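Local coordinates for protein separin (Saccharomyces cerevisiae, PDB 5U1T) that cleaves the cohesin subunit MCD1/SCC1 as a caspase-like cysteine protease, triggering chromosome segregation at anaphase, and is held inactive by securin for most of the cell cycle, at residues L780-G783 and S784-A787; I721-D724 and H725-M729. One frame throughout, in Å; residues are numbered along the deposited sequence.

Contact 1. Residues L780-G783 and S784-A787; sequences LSQG and SRLA
Arg785 reaches back along the first turn of helix 782-805 to the side-chain amide of Gln782. Its CB sits 3.6 Å from Gln782 O. CG and CD continue the chain fully extended, and a bend about the CG-CD bond (chi3 62°) turns the guanidinium toward the amide. NE makes only a weak bond to Gln782 OE1. NH1 makes the main one, 2.7 Å to Gln782 OE1, in the carbonyl plane and on a lone pair. The two flat groups are 27° apart. Gln782 NE2 passes Leu786 CD1 at 3.9 Å. With an alanine at Gln782 the OE1 acceptor is gone, and the guanidinium, though still bonded through NH2, would probably be less firmly set in its rotation.

Ser781 is the N-cap; its OG takes a weak capping bond from Ser784 N, and its O accepts Arg785 N at 2.8 Å. Beside them Leu780 CD1 rests on Ser784 CB at 3.8 Å.

Gln782 and Leu786 also pack against helices 557-572 and 602-617. Arg785 NH2 bonds the backbone of a second protein chain, probably securin. Glu828 offers NH1 a long, weak ion pair. The neutral amide therefore probably helps to settle a buried cationic group that also reaches another protein.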
loop_
_atom_site.group_PDB
_atom_site.type_symbol
_atom_site.label_atom_id
_atom_site.label_comp_id
_atom_site.label_asym_id
_atom_site.label_seq_id
_atom_site.Cartn_x
_atom_site.Cartn_y
_atom_site.Cartn_z
ATOM N N LEU A 780 3.226 -11.995 -5.565
ATOM C CA LEU A 780 2.486 -11.062 -4.725
ATOM C C LEU A 780 1.020 -11.344 -4.498
ATOM O O LEU A 780 0.280 -11.465 -5.438
ATOM C CB LEU A 780 2.626 -9.684 -5.336
ATOM C CG LEU A 780 2.597 -8.494 -4.409
ATOM C CD1 LEU A 780 3.155 -8.869 -3.063
ATOM C CD2 LEU A 780 3.400 -7.379 -5.018
ATOM N N SER A 781 0.597 -11.399 -3.244
ATOM C CA SER A 781 -0.811 -11.664 -2.925
ATOM C C SER A 781 -1.679 -10.427 -3.135
ATOM O O SER A 781 -1.244 -9.321 -2.876
ATOM C CB SER A 781 -0.965 -12.165 -1.490
ATOM O OG SER A 781 -0.962 -11.104 -0.547
ATOM N N GLN A 782 -2.910 -10.629 -3.589
ATOM C CA GLN A 782 -3.833 -9.536 -3.831
ATOM C C GLN A 782 -3.821 -8.484 -2.735
ATOM O O GLN A 782 -3.662 -7.307 -3.034
ATOM C CB GLN A 782 -5.256 -10.058 -3.996
ATOM C CG GLN A 782 -6.324 -8.961 -4.016
ATOM C CD GLN A 782 -6.378 -8.184 -5.328
ATOM O OE1 GLN A 782 -5.380 -8.045 -6.038
ATOM N NE2 GLN A 782 -7.554 -7.678 -5.656
ATOM N N GLY A 783 -3.970 -8.901 -1.477
ATOM C CA GLY A 783 -3.979 -7.974 -0.351
ATOM C C GLY A 783 -2.713 -7.126 -0.238
ATOM O O GLY A 783 -2.759 -5.913 0.007
ATOM N N SER A 784 -1.568 -7.758 -0.433
ATOM C CA SER A 784 -0.312 -7.044 -0.409
ATOM C C SER A 784 -0.095 -6.199 -1.668
ATOM O O SER A 784 0.566 -5.178 -1.614
ATOM C CB SER A 784 0.834 -8.029 -0.222
ATOM O OG SER A 784 1.019 -8.264 1.156
ATOM N N ARG A 785 -0.647 -6.615 -2.802
ATOM C CA ARG A 785 -0.463 -5.849 -4.024
ATOM C C ARG A 785 -1.208 -4.520 -3.901
ATOM O O ARG A 785 -0.717 -3.477 -4.328
ATOM C CB ARG A 785 -0.936 -6.635 -5.247
ATOM C CG ARG A 785 -0.691 -5.919 -6.543
ATOM C CD ARG A 785 -1.193 -6.707 -7.705
ATOM N NE ARG A 785 -2.625 -6.929 -7.653
ATOM C CZ ARG A 785 -3.517 -6.210 -8.324
ATOM N NH1 ARG A 785 -4.806 -6.485 -8.221
ATOM N NH2 ARG A 785 -3.127 -5.210 -9.101
ATOM N N LEU A 786 -2.392 -4.567 -3.298
ATOM C CA LEU A 786 -3.196 -3.382 -3.115
ATOM C C LEU A 786 -2.537 -2.490 -2.083
ATOM O O LEU A 786 -2.545 -1.276 -2.225
ATOM C CB LEU A 786 -4.625 -3.744 -2.686
ATOM C CG LEU A 786 -5.446 -4.619 -3.632
ATOM C CD1 LEU A 786 -6.782 -4.985 -3.003
ATOM C CD2 LEU A 786 -5.635 -3.973 -5.000
ATOM N N ALA A 787 -1.969 -3.097 -1.045
ATOM C CA ALA A 787 -1.283 -2.342 0.002
ATOM C C ALA A 787 -0.181 -1.497 -0.616
ATOM O O ALA A 787 -0.068 -0.307 -0.346
ATOM C CB ALA A 787 -0.702 -3.270 1.044
#

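Contact 2. Residues I721-D724 and H725-M729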
loop_
_atom_site.group_PDB
_atom_site.type_symbol
_atom_site.label_atom_id
_atom_site.label_comp_id
_atom_site.label_asym_id
_atom_site.label_seq_id
_atom_site.Cartn_x
_atom_site.Cartn_y
_atom_site.Cartn_z
ATOM N N ILE A 721 13.448 -6.234 8.199
ATOM C CA ILE A 721 13.287 -6.067 6.764
ATOM C C ILE A 721 14.324 -6.864 5.981
ATOM O O ILE A 721 14.250 -6.950 4.754
ATOM C CB ILE A 721 13.363 -4.582 6.371
ATOM C CG1 ILE A 721 14.545 -3.901 7.059
ATOM C CG2 ILE A 721 12.086 -3.882 6.758
ATOM C CD1 ILE A 721 15.729 -3.672 6.160
ATOM N N ASN A 722 15.288 -7.445 6.693
ATOM C CA ASN A 722 16.243 -8.357 6.075
ATOM C C ASN A 722 15.828 -9.816 6.250
ATOM O O ASN A 722 16.533 -10.720 5.808
ATOM C CB ASN A 722 17.645 -8.137 6.650
ATOM C CG ASN A 722 18.319 -6.909 6.071
ATOM O OD1 ASN A 722 17.847 -6.325 5.097
ATOM N ND2 ASN A 722 19.437 -6.518 6.663
ATOM N N ASN A 723 14.679 -10.024 6.895
ATOM C CA ASN A 723 14.153 -11.353 7.249
ATOM C C ASN A 723 15.178 -12.348 7.794
ATOM O O ASN A 723 15.281 -13.475 7.312
ATOM C CB ASN A 723 13.453 -11.989 6.049
ATOM C CG ASN A 723 12.401 -12.999 6.464
ATOM O OD1 ASN A 723 12.094 -13.136 7.649
ATOM N ND2 ASN A 723 11.838 -13.706 5.494
ATOM N N ASP A 724 15.921 -11.942 8.815
ATOM C CA ASP A 724 16.873 -12.834 9.440
ATOM C C ASP A 724 16.172 -13.972 10.170
ATOM O O ASP A 724 16.684 -15.091 10.187
ATOM C CB ASP A 724 17.770 -12.050 10.375
ATOM C CG ASP A 724 18.444 -10.902 9.669
ATOM O OD1 ASP A 724 18.472 -10.942 8.416
ATOM O OD2 ASP A 724 18.933 -9.969 10.350
ATOM N N HIS A 725 14.993 -13.708 10.738
ATOM C CA HIS A 725 14.230 -14.757 11.434
ATOM C C HIS A 725 13.524 -15.669 10.450
ATOM O O HIS A 725 12.793 -16.583 10.840
ATOM C CB HIS A 725 13.204 -14.154 12.390
ATOM C CG HIS A 725 13.778 -13.128 13.318
ATOM N ND1 HIS A 725 14.605 -13.456 14.376
ATOM C CD2 HIS A 725 13.640 -11.779 13.350
ATOM C CE1 HIS A 725 14.951 -12.353 15.017
ATOM N NE2 HIS A 725 14.385 -11.321 14.411
ATOM N N ASN A 726 13.758 -15.398 9.172
ATOM C CA ASN A 726 13.162 -16.135 8.063
ATOM C C ASN A 726 11.687 -16.479 8.244
ATOM O O ASN A 726 11.334 -17.641 8.408
ATOM C CB ASN A 726 13.956 -17.418 7.790
ATOM C CG ASN A 726 14.179 -17.642 6.298
ATOM O OD1 ASN A 726 13.411 -18.361 5.637
ATOM N ND2 ASN A 726 15.212 -16.983 5.747
ATOM N N LEU A 727 10.831 -15.465 8.209
ATOM C CA LEU A 727 9.389 -15.680 8.279
ATOM C C LEU A 727 8.902 -16.245 6.954
ATOM O O LEU A 727 9.612 -16.164 5.958
ATOM C CB LEU A 727 8.662 -14.369 8.602
ATOM C CG LEU A 727 9.129 -13.608 9.843
ATOM C CD1 LEU A 727 8.224 -12.422 10.112
ATOM C CD2 LEU A 727 9.190 -14.525 11.051
ATOM N N PRO A 728 7.693 -16.826 6.935
ATOM C CA PRO A 728 7.080 -17.119 5.632
ATOM C C PRO A 728 7.095 -15.874 4.748
ATOM O O PRO A 728 6.852 -14.785 5.257
ATOM C CB PRO A 728 5.647 -17.522 5.994
ATOM C CG PRO A 728 5.740 -18.024 7.388
ATOM C CD PRO A 728 6.853 -17.273 8.061
ATOM N N MET A 729 7.384 -16.031 3.462
ATOM C CA MET A 729 7.500 -14.904 2.540
ATOM C C MET A 729 6.293 -13.958 2.613
ATOM O O MET A 729 6.454 -12.736 2.542
ATOM C CB MET A 729 7.688 -15.422 1.108
ATOM C CG MET A 729 7.890 -14.357 0.024
ATOM S SD MET A 729 9.486 -13.489 0.087
ATOM C CE MET A 729 10.599 -14.865 0.383
#
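Asn723 and Leu727 clasp each other across a type I beta turn that runs from Asn723 to Asn726, in the loop between helices 700-714 and 729-752. The tight part is the side-chain amide of Asn723. Its CG lies opposite the backbone N (chi1 -154°), which swings the amide across the inner side of the turn. There OD1 accepts Leu727 N at 2.7 Å, a fairly straight bond with an N-H...O angle of 163°. On the other branch ND2 gives a weak bond to Leu727 O. One amide therefore meets both the N-H and the C=O of one residue, which probably helps to hold its rotation. Leu727 CG lies alongside OD1 of Asn723 at 3.7 Å, and Tyr732 of helix 729-752 also packs on Asn723, a buried residue.

The outer side is loose. Asp724, His725 and Asn726 are exposed. The His725 side chain starts away from the preceding residues and touches Glu717, although its CB stays close to Asp724 C. Asp724 OD2 and His725 NE2 stay 6.2 Å apart, too far for a salt bridge. The backbone here is steadied from the loop before it: Asp720 accepts His725 N and, weakly, Asp724 N. Pro728 follows as the N-cap residue of helix 729-752. The turn itself is closed by Asn726 N, which bonds Asn723 O at 3.1 Å from above the carbonyl plane.

Overall arrangement
Contact 1 is buried near the middle of the chain, and contact 2 lies at the surface. Their centres are 18 Å apart and their nearest atoms about 7 Å, so they do not touch. Helix 729-752 relates them: residues 721-729 lead into its start, while Leu780 and Ser784 of contact 1 pack on its Ile733. Both contacts join neighbours in sequence and precede or begin a helix. Contact 1 uses regular helical backbone bonds and a charged side chain on an amide, beside another protein chain. Contact 2 has no such partner chain; a neutral amide binds the backbone of an irregular loop.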